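Local coordinates for protein putative glucarate dehydratase (Pseudomonas fluorescens, PDB 4IT1) that probably dehydrates D-glucarate to 5-dehydro-4-deoxy-D-glucarate with magnesium as cofactor, as a member of the mandelate racemase/muconate lactonizing enzyme family, at residues Asp324-Ala329 and Ala355-Ala360; Glu279-Thr284 and Ala305-Gln310; Arg53-Ile58 and Leu347-Met352. One frame throughout, in Å; residues are numbered along the deposited sequence.

Contact 1. Residues Asp324-Ala329 and Ala355-Ala360; sequences DTQTLA and AHVAAA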
loop_
_atom_site.group_PDB
_atom_site.type_symbol
_atom_site.label_atom_id
_atom_site.label_comp_id
_atom_site.label_asym_id
_atom_site.label_seq_id
_atom_site.Cartn_x
_atom_site.Cartn_y
_atom_site.Cartn_z
ATOM N N ASP A 324 3.867 -2.003 -4.850
ATOM C CA ASP A 324 3.649 -0.585 -5.138
ATOM C C ASP A 324 2.377 -0.395 -5.958
ATOM O O ASP A 324 1.642 0.578 -5.768
ATOM C CB ASP A 324 4.858 0.024 -5.872
ATOM C CG ASP A 324 5.995 0.418 -4.929
ATOM O OD1 ASP A 324 5.848 0.304 -3.690
ATOM O OD2 ASP A 324 7.049 0.854 -5.436
ATOM N N THR A 325 2.134 -1.332 -6.871
ATOM C CA THR A 325 0.907 -1.366 -7.666
ATOM C C THR A 325 -0.363 -1.544 -6.798
ATOM O O THR A 325 -1.425 -0.988 -7.114
ATOM C CB THR A 325 0.991 -2.462 -8.743
ATOM O OG1 THR A 325 2.052 -2.147 -9.655
ATOM C CG2 THR A 325 -0.285 -2.559 -9.526
ATOM N N GLN A 326 -0.238 -2.301 -5.707
ATOM C CA GLN A 326 -1.344 -2.512 -4.776
ATOM C C GLN A 326 -1.607 -1.221 -4.015
ATOM O O GLN A 326 -2.761 -0.801 -3.854
ATOM C CB GLN A 326 -1.025 -3.635 -3.785
ATOM C CG GLN A 326 -0.844 -5.008 -4.401
ATOM C CD GLN A 326 -0.724 -6.089 -3.348
ATOM O OE1 GLN A 326 -1.724 -6.546 -2.794
ATOM N NE2 GLN A 326 0.500 -6.501 -3.063
ATOM N N THR A 327 -0.527 -0.595 -3.554
ATOM C CA THR A 327 -0.609 0.736 -2.959
ATOM C C THR A 327 -1.330 1.686 -3.900
ATOM O O THR A 327 -2.275 2.355 -3.487
ATOM C CB THR A 327 0.774 1.291 -2.606
ATOM O OG1 THR A 327 1.444 0.345 -1.777
ATOM C CG2 THR A 327 0.639 2.600 -1.836
ATOM N N LEU A 328 -0.910 1.719 -5.165
ATOM C CA LEU A 328 -1.597 2.556 -6.136
ATOM C C LEU A 328 -3.094 2.227 -6.220
ATOM O O LEU A 328 -3.925 3.138 -6.201
ATOM C CB LEU A 328 -0.948 2.500 -7.531
ATOM C CG LEU A 328 -1.698 3.306 -8.611
ATOM C CD1 LEU A 328 -1.784 4.812 -8.311
ATOM C CD2 LEU A 328 -1.112 3.056 -9.985
ATOM N N ALA A 329 -3.439 0.941 -6.330
ATOM C CA ALA A 329 -4.853 0.546 -6.453
ATOM C C ALA A 329 -5.670 1.071 -5.268
ATOM O O ALA A 329 -6.763 1.614 -5.442
ATOM C CB ALA A 329 -4.991 -0.964 -6.585
ATOM N N ALA A 355 -0.852 -10.285 -14.111
ATOM C CA ALA A 355 -2.103 -11.002 -13.803
ATOM C C ALA A 355 -2.273 -11.273 -12.311
ATOM O O ALA A 355 -3.347 -11.043 -11.758
ATOM C CB ALA A 355 -2.215 -12.294 -14.602
ATOM N N HIS A 356 -1.203 -11.732 -11.668
ATOM C CA HIS A 356 -1.212 -12.006 -10.238
ATOM C C HIS A 356 -1.517 -10.796 -9.361
ATOM O O HIS A 356 -2.282 -10.915 -8.407
ATOM C CB HIS A 356 0.086 -12.687 -9.800
ATOM C CG HIS A 356 0.078 -14.170 -9.998
ATOM N ND1 HIS A 356 0.189 -15.062 -8.952
ATOM C CD2 HIS A 356 -0.054 -14.919 -11.119
ATOM C CE1 HIS A 356 0.141 -16.296 -9.422
ATOM N NE2 HIS A 356 -0.008 -16.236 -10.734
ATOM N N VAL A 357 -0.912 -9.644 -9.653
ATOM C CA VAL A 357 -1.199 -8.448 -8.853
ATOM C C VAL A 357 -2.604 -7.971 -9.185
ATOM O O VAL A 357 -3.354 -7.582 -8.299
ATOM C CB VAL A 357 -0.129 -7.323 -8.990
ATOM C CG1 VAL A 357 -0.106 -6.730 -10.387
ATOM C CG2 VAL A 357 -0.353 -6.234 -7.953
ATOM N N ALA A 358 -2.962 -8.048 -10.464
ATOM C CA ALA A 358 -4.322 -7.785 -10.908
ATOM C C ALA A 358 -5.345 -8.663 -10.171
ATOM O O ALA A 358 -6.501 -8.265 -9.989
ATOM C CB ALA A 358 -4.425 -7.999 -12.409
ATOM N N ALA A 359 -4.901 -9.848 -9.747
ATOM C CA ALA A 359 -5.766 -10.837 -9.116
ATOM C C ALA A 359 -5.936 -10.568 -7.633
ATOM O O ALA A 359 -6.942 -10.960 -7.045
ATOM C CB ALA A 359 -5.229 -12.245 -9.343
ATOM N N ALA A 360 -4.953 -9.901 -7.030
ATOM C CA ALA A 360 -5.015 -9.589 -5.601
ATOM C C ALA A 360 -5.702 -8.261 -5.277
ATOM O O ALA A 360 -5.875 -7.926 -4.096
ATOM C CB ALA A 360 -3.630 -9.644 -4.974
#
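The apolar part of this contact converges on one methyl group: CG2 of V357 reaches between T325 and Q326 of the facing helix. It lies 3.8 Å from CG of Q326 and 4.0 Å from CG2 of T325, and T325, Q326 and V357 contribute most of the small buried surface, 149 Å² in all. The T325 and V357 side chains meet at about a right angle, methyl against methyl. V357 sends CG2 anti to its own backbone N, while chi1 of 67° leaves CG1 between the backbone N and the carbonyl carbon. For Q326 it is the aliphatic CG that touches V357, and from there the extended chain carries the amide on past A360, whose CB is 4.9 Å from CD of Q326.

Helix packing is measured by the segment axes, which come within 10.0 Å of each other and cross at -37°, with both N-to-C directions running broadly alike. The nearest CA atoms, those of Q326 and V357, are 7.2 Å apart. This is the arrangement of consecutive outer helices in the (β/α)7β-barrel of the enolase superfamily: helix 322-334 follows strand 311-314, helix 348-360 follows strand 338-341, and the two strands are parallel neighbours in the barrel sheet. T325 and A358 both also touch M341 of the strand underneath.

No hydrogen bond links the two segments. OG1 of T325 is hydrogen-bonded to the carbonyl O of G321, the residue just before helix 322-334, leaving CG2 as the group that faces V357. Beyond the pair, D324 forms a salt bridge with R99, and A360 O is hydrogen-bonded to ND2 of N96 of the second subunit.

Contact 2. Residues Glu279-Thr284 and Ala305-Gln310; sequences ELHKRT and AQNSVQ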
loop_
_atom_site.group_PDB
_atom_site.type_symbol
_atom_site.label_atom_id
_atom_site.label_comp_id
_atom_site.label_asym_id
_atom_site.label_seq_id
_atom_site.Cartn_x
_atom_site.Cartn_y
_atom_site.Cartn_z
ATOM N N GLU A 279 -9.227 19.901 -18.432
ATOM C CA GLU A 279 -10.078 20.830 -19.152
ATOM C C GLU A 279 -11.047 20.054 -20.027
ATOM O O GLU A 279 -12.242 20.368 -20.077
ATOM C CB GLU A 279 -9.227 21.798 -19.971
ATOM C CG GLU A 279 -9.992 22.700 -20.929
ATOM C CD GLU A 279 -10.606 23.923 -20.274
ATOM O OE1 GLU A 279 -11.118 24.779 -21.027
ATOM O OE2 GLU A 279 -10.586 24.039 -19.026
ATOM N N LEU A 280 -10.530 19.017 -20.682
ATOM C CA LEU A 280 -11.345 18.157 -21.519
ATOM C C LEU A 280 -12.482 17.541 -20.709
ATOM O O LEU A 280 -13.646 17.568 -21.136
ATOM C CB LEU A 280 -10.494 17.057 -22.162
ATOM C CG LEU A 280 -11.258 16.109 -23.082
ATOM C CD1 LEU A 280 -11.959 16.878 -24.208
ATOM C CD2 LEU A 280 -10.301 15.069 -23.632
ATOM N N HIS A 281 -12.141 16.992 -19.543
ATOM C CA HIS A 281 -13.146 16.405 -18.676
ATOM C C HIS A 281 -14.205 17.438 -18.284
ATOM O O HIS A 281 -15.385 17.204 -18.489
ATOM C CB HIS A 281 -12.519 15.765 -17.448
ATOM C CG HIS A 281 -13.524 15.240 -16.474
ATOM N ND1 HIS A 281 -14.205 14.057 -16.673
ATOM C CD2 HIS A 281 -13.973 15.743 -15.300
ATOM C CE1 HIS A 281 -15.022 13.848 -15.655
ATOM N NE2 HIS A 281 -14.906 14.859 -14.812
ATOM N N LYS A 282 -13.776 18.591 -17.770
ATOM C CA LYS A 282 -14.711 19.646 -17.374
ATOM C C LYS A 282 -15.674 19.970 -18.496
ATOM O O LYS A 282 -16.874 20.104 -18.275
ATOM C CB LYS A 282 -13.967 20.917 -16.950
ATOM C CG LYS A 282 -13.581 20.942 -15.481
ATOM C CD LYS A 282 -12.441 21.912 -15.215
ATOM C CE LYS A 282 -11.713 21.550 -13.929
ATOM N NZ LYS A 282 -10.287 21.985 -13.942
ATOM N N ARG A 283 -15.139 20.068 -19.707
ATOM C CA ARG A 283 -15.905 20.532 -20.851
ATOM C C ARG A 283 -16.850 19.486 -21.423
ATOM O O ARG A 283 -17.778 19.831 -22.146
ATOM C CB ARG A 283 -14.962 21.035 -21.948
ATOM C CG ARG A 283 -14.347 22.393 -21.656
ATOM C CD ARG A 283 -14.232 23.209 -22.928
ATOM N NE ARG A 283 -15.508 23.206 -23.638
ATOM C CZ ARG A 283 -15.680 23.625 -24.886
ATOM N NH1 ARG A 283 -16.889 23.567 -25.435
ATOM N NH2 ARG A 283 -14.648 24.096 -25.582
ATOM N N THR A 284 -16.611 18.217 -21.111
ATOM C CA THR A 284 -17.391 17.127 -21.700
ATOM C C THR A 284 -18.052 16.212 -20.664
ATOM O O THR A 284 -19.114 15.648 -20.920
ATOM C CB THR A 284 -16.527 16.238 -22.610
ATOM O OG1 THR A 284 -15.532 15.577 -21.818
ATOM C CG2 THR A 284 -15.858 17.055 -23.717
ATOM N N ALA A 305 -5.265 16.864 -7.391
ATOM C CA ALA A 305 -5.480 18.278 -7.084
ATOM C C ALA A 305 -6.251 19.001 -8.188
ATOM O O ALA A 305 -6.977 19.959 -7.913
ATOM C CB ALA A 305 -4.145 18.974 -6.830
ATOM N N GLN A 306 -6.083 18.552 -9.431
ATOM C CA GLN A 306 -6.710 19.199 -10.595
ATOM C C GLN A 306 -7.904 18.423 -11.117
ATOM O O GLN A 306 -8.608 18.900 -11.999
ATOM C CB GLN A 306 -5.712 19.314 -11.748
ATOM C CG GLN A 306 -4.585 20.304 -11.549
ATOM C CD GLN A 306 -3.618 20.296 -12.718
ATOM O OE1 GLN A 306 -2.429 20.040 -12.544
ATOM N NE2 GLN A 306 -4.131 20.556 -13.922
ATOM N N ASN A 307 -8.102 17.213 -10.597
ATOM C CA ASN A 307 -9.055 16.245 -11.162
ATOM C C ASN A 307 -8.872 16.011 -12.680
ATOM O O ASN A 307 -9.823 16.079 -13.454
ATOM C CB ASN A 307 -10.501 16.637 -10.807
ATOM C CG ASN A 307 -11.512 15.574 -11.196
ATOM O OD1 ASN A 307 -11.294 14.374 -10.997
ATOM N ND2 ASN A 307 -12.629 16.015 -11.758
ATOM N N SER A 308 -7.638 15.723 -13.089
ATOM C CA SER A 308 -7.296 15.546 -14.510
ATOM C C SER A 308 -7.800 14.248 -15.122
ATOM O O SER A 308 -8.248 14.232 -16.273
ATOM C CB SER A 308 -5.783 15.609 -14.716
ATOM O OG SER A 308 -5.259 16.849 -14.294
ATOM N N VAL A 309 -7.698 13.161 -14.363
ATOM C CA VAL A 309 -8.064 11.842 -14.859
ATOM C C VAL A 309 -9.003 11.118 -13.902
ATOM O O VAL A 309 -8.972 11.341 -12.689
ATOM C CB VAL A 309 -6.826 10.960 -15.155
ATOM C CG1 VAL A 309 -5.966 11.605 -16.222
ATOM C CG2 VAL A 309 -6.014 10.688 -13.897
ATOM N N GLN A 310 -9.832 10.249 -14.467
ATOM C CA GLN A 310 -10.813 9.503 -13.696
ATOM C C GLN A 310 -10.395 8.047 -13.555
ATOM O O GLN A 310 -10.947 7.324 -12.734
ATOM C CB GLN A 310 -12.181 9.607 -14.364
ATOM C CG GLN A 310 -12.769 11.012 -14.332
ATOM C CD GLN A 310 -12.021 11.993 -15.226
ATOM O OE1 GLN A 310 -11.857 11.756 -16.426
ATOM N NE2 GLN A 310 -11.561 13.102 -14.640
#
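H281 lays its imidazole against the side-chain amide of Q310, the two planes only 18° apart. From the helix backbone, chi1 of 176° sets CG anti to the backbone N and swings the ring over to segment 305-310. CB is the first atom to approach, 4.0 Å from NE2 of Q310. At CG the same NE2 is closer, 3.4 Å, and it sits over the ring centre, a stack of amide on ring face. ND1 lies 3.3 Å from OE1 of Q310, but the angle is too poor for a hydrogen bond; ND1 is instead bonded to the carbonyl O of L286, while OE1 of Q310 accepts from the backbone N of L288. These bonds, to L286 and to L288 at the start of strand 288-290, would tend to fix ring and amide in the stack. CE1 rests 3.6 Å from CD of Q310. CD2 has NE2 of Q310 at 3.6 Å, and ND2 of N307 comes obliquely to 3.8 Å, its amide plane turned 85° from the ring; N307 has left helix 297-306 with positive phi. At the tip, NE2 of H281 has NE2 of Q310 at 3.8 Å, with ND2 of N307 little farther. An alanine in place of H281 would probably leave the Q310 amide without its stacking surface and the L286 carbonyl without its side-chain partner. Joining helices 274-284 and 297-306 where they turn into strands 288-290 and 311-314, the contact belongs to the αβ-turn side of the β/α-barrel, at the other strand end from metal ligands such as E268, whose side chain is about 10 Å from that of Q310.

Contact 3. Residues Arg53-Ile58 and Leu347-Met352; sequences RSIIEI and LGISLM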
loop_
_atom_site.group_PDB
_atom_site.type_symbol
_atom_site.label_atom_id
_atom_site.label_comp_id
_atom_site.label_asym_id
_atom_site.label_seq_id
_atom_site.Cartn_x
_atom_site.Cartn_y
_atom_site.Cartn_z
ATOM N N ARG A 53 14.027 -6.449 -24.689
ATOM C CA ARG A 53 13.503 -6.896 -23.403
ATOM C C ARG A 53 14.642 -7.549 -22.647
ATOM O O ARG A 53 15.596 -8.013 -23.259
ATOM C CB ARG A 53 12.374 -7.919 -23.610
ATOM C CG ARG A 53 11.348 -7.980 -22.488
ATOM C CD ARG A 53 10.279 -6.901 -22.636
ATOM N NE ARG A 53 9.467 -6.785 -21.425
ATOM C CZ ARG A 53 8.673 -5.758 -21.140
ATOM N NH1 ARG A 53 8.570 -4.731 -21.974
ATOM N NH2 ARG A 53 7.981 -5.756 -20.008
ATOM N N SER A 54 14.552 -7.576 -21.323
ATOM C CA SER A 54 15.545 -8.268 -20.512
ATOM C C SER A 54 14.886 -9.286 -19.580
ATOM O O SER A 54 13.815 -9.029 -19.020
ATOM C CB SER A 54 16.376 -7.276 -19.710
ATOM O OG SER A 54 15.565 -6.599 -18.772
ATOM N N ILE A 55 15.542 -10.436 -19.429
ATOM C CA ILE A 55 15.037 -11.546 -18.627
ATOM C C ILE A 55 15.942 -11.741 -17.415
ATOM O O ILE A 55 17.163 -11.842 -17.546
ATOM C CB ILE A 55 14.975 -12.847 -19.456
ATOM C CG1 ILE A 55 14.355 -12.593 -20.841
ATOM C CG2 ILE A 55 14.242 -13.954 -18.697
ATOM C CD1 ILE A 55 12.862 -12.333 -20.850
ATOM N N ILE A 56 15.333 -11.778 -16.234
ATOM C CA ILE A 56 16.062 -11.917 -14.976
ATOM C C ILE A 56 15.869 -13.317 -14.378
ATOM O O ILE A 56 14.746 -13.802 -14.261
ATOM C CB ILE A 56 15.622 -10.844 -13.947
ATOM C CG1 ILE A 56 15.888 -9.424 -14.468
ATOM C CG2 ILE A 56 16.342 -11.033 -12.621
ATOM C CD1 ILE A 56 14.819 -8.876 -15.392
ATOM N N GLU A 57 16.978 -13.960 -14.016
ATOM C CA GLU A 57 16.966 -15.229 -13.286
ATOM C C GLU A 57 17.593 -15.038 -11.916
ATOM O O GLU A 57 18.694 -14.505 -11.801
ATOM C CB GLU A 57 17.766 -16.293 -14.035
ATOM C CG GLU A 57 16.963 -17.482 -14.534
ATOM C CD GLU A 57 17.836 -18.680 -14.899
ATOM O OE1 GLU A 57 17.271 -19.759 -15.165
ATOM O OE2 GLU A 57 19.082 -18.553 -14.918
ATOM N N ILE A 58 16.885 -15.465 -10.879
ATOM C CA ILE A 58 17.439 -15.491 -9.530
ATOM C C ILE A 58 17.485 -16.944 -9.058
ATOM O O ILE A 58 16.626 -17.748 -9.419
ATOM C CB ILE A 58 16.608 -14.633 -8.547
ATOM C CG1 ILE A 58 16.435 -13.203 -9.079
ATOM C CG2 ILE A 58 17.220 -14.632 -7.148
ATOM C CD1 ILE A 58 17.705 -12.380 -9.141
ATOM N N LEU A 347 6.617 -10.381 -22.699
ATOM C CA LEU A 347 6.417 -11.814 -22.809
ATOM C C LEU A 347 5.611 -12.356 -21.630
ATOM O O LEU A 347 5.121 -11.591 -20.786
ATOM C CB LEU A 347 7.759 -12.540 -22.944
ATOM C CG LEU A 347 8.604 -12.199 -24.181
ATOM C CD1 LEU A 347 9.930 -12.940 -24.120
ATOM C CD2 LEU A 347 7.887 -12.497 -25.494
ATOM N N GLY A 348 5.488 -13.680 -21.588
ATOM C CA GLY A 348 4.662 -14.379 -20.615
ATOM C C GLY A 348 4.954 -14.084 -19.160
ATOM O O GLY A 348 4.027 -14.056 -18.343
ATOM N N ILE A 349 6.233 -13.878 -18.832
ATOM C CA ILE A 349 6.638 -13.551 -17.465
ATOM C C ILE A 349 5.913 -12.286 -16.988
ATOM O O ILE A 349 5.221 -12.298 -15.961
ATOM C CB ILE A 349 8.170 -13.368 -17.326
ATOM C CG1 ILE A 349 8.910 -14.651 -17.729
ATOM C CG2 ILE A 349 8.530 -12.942 -15.906
ATOM C CD1 ILE A 349 10.421 -14.574 -17.619
ATOM N N SER A 350 6.061 -11.204 -17.748
ATOM C CA SER A 350 5.365 -9.959 -17.446
ATOM C C SER A 350 3.862 -10.193 -17.325
ATOM O O SER A 350 3.228 -9.729 -16.371
ATOM C CB SER A 350 5.659 -8.897 -18.514
ATOM O OG SER A 350 6.955 -8.352 -18.337
ATOM N N LEU A 351 3.308 -10.930 -18.287
ATOM C CA LEU A 351 1.878 -11.193 -18.336
ATOM C C LEU A 351 1.384 -11.793 -17.018
ATOM O O LEU A 351 0.314 -11.426 -16.537
ATOM C CB LEU A 351 1.534 -12.098 -19.524
ATOM C CG LEU A 351 0.063 -12.366 -19.878
ATOM C CD1 LEU A 351 -0.711 -11.088 -20.189
ATOM C CD2 LEU A 351 -0.046 -13.344 -21.041
ATOM N N MET A 352 2.185 -12.675 -16.422
ATOM C CA MET A 352 1.795 -13.360 -15.190
ATOM C C MET A 352 1.963 -12.516 -13.934
ATOM O O MET A 352 1.101 -12.554 -13.047
ATOM C CB MET A 352 2.504 -14.719 -15.041
ATOM C CG MET A 352 1.961 -15.799 -15.965
ATOM S SD MET A 352 0.180 -16.059 -15.801
ATOM C CE MET A 352 -0.245 -16.478 -17.483
#
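R53 brings the edge of its guanidinium to S350, with NH2 3.3 Å from OG and the oxygen near the guanidinium plane. A bend at chi2 (83°) turns the arginine chain so that NH2 comes to S350. Each group also has a clear partner elsewhere: NE of R53 makes a salt bridge with OE2 of E69, and OG of S350 is hydrogen-bonded to NE2 of H317. E69 also receives the backbone N of L347 and that of S350, so this one carboxylate joins the arginine to the first turn of helix 348-360 and would be expected to offset the charge of R53.

Two residues on, I55 supplies the apolar half through both of its branches. CG2, anti to the backbone N, lies 4.0 Å from CD1 of I349, the end of a side chain extended at chi2 (-180°). The other branch, through CG1, ends in CD1, 4.4 Å from CD1 of L347, the residue at the N-cap position.

Contact is thus concentrated at the R53 end of the segment, and L411 of helix 408-421 adds further packing on I55. All five touching residues are buried. The arrangement is that of the domain interface in the enolase superfamily, where the antiparallel sheet of the N-terminal capping domain rests against the barrel; R53 is about 8 Å, side chain to side chain, from H342, a predicted proton acceptor.

How the contacts relate
From the N terminus, strand 50-60 opens contact 3, which does not close until the start of helix 348-360, 289 residues on from the end of the first segment. Between these ends contact 2 opens and closes, a local link of successive barrel helices, and contact 1 opens on helix 322-334. Contact 1 closes after contact 3, farther along helix 348-360, so these two cross while contacts 2 and 1 stand in series. Helix 348-360 therefore serves twice: its first turn meets the N-terminal domain and its later turns the preceding barrel helix, the contact centres about 17 Å apart. Contacts 2 and 3, with centres about 36 Å apart, lie on opposite sides of the chain's centre.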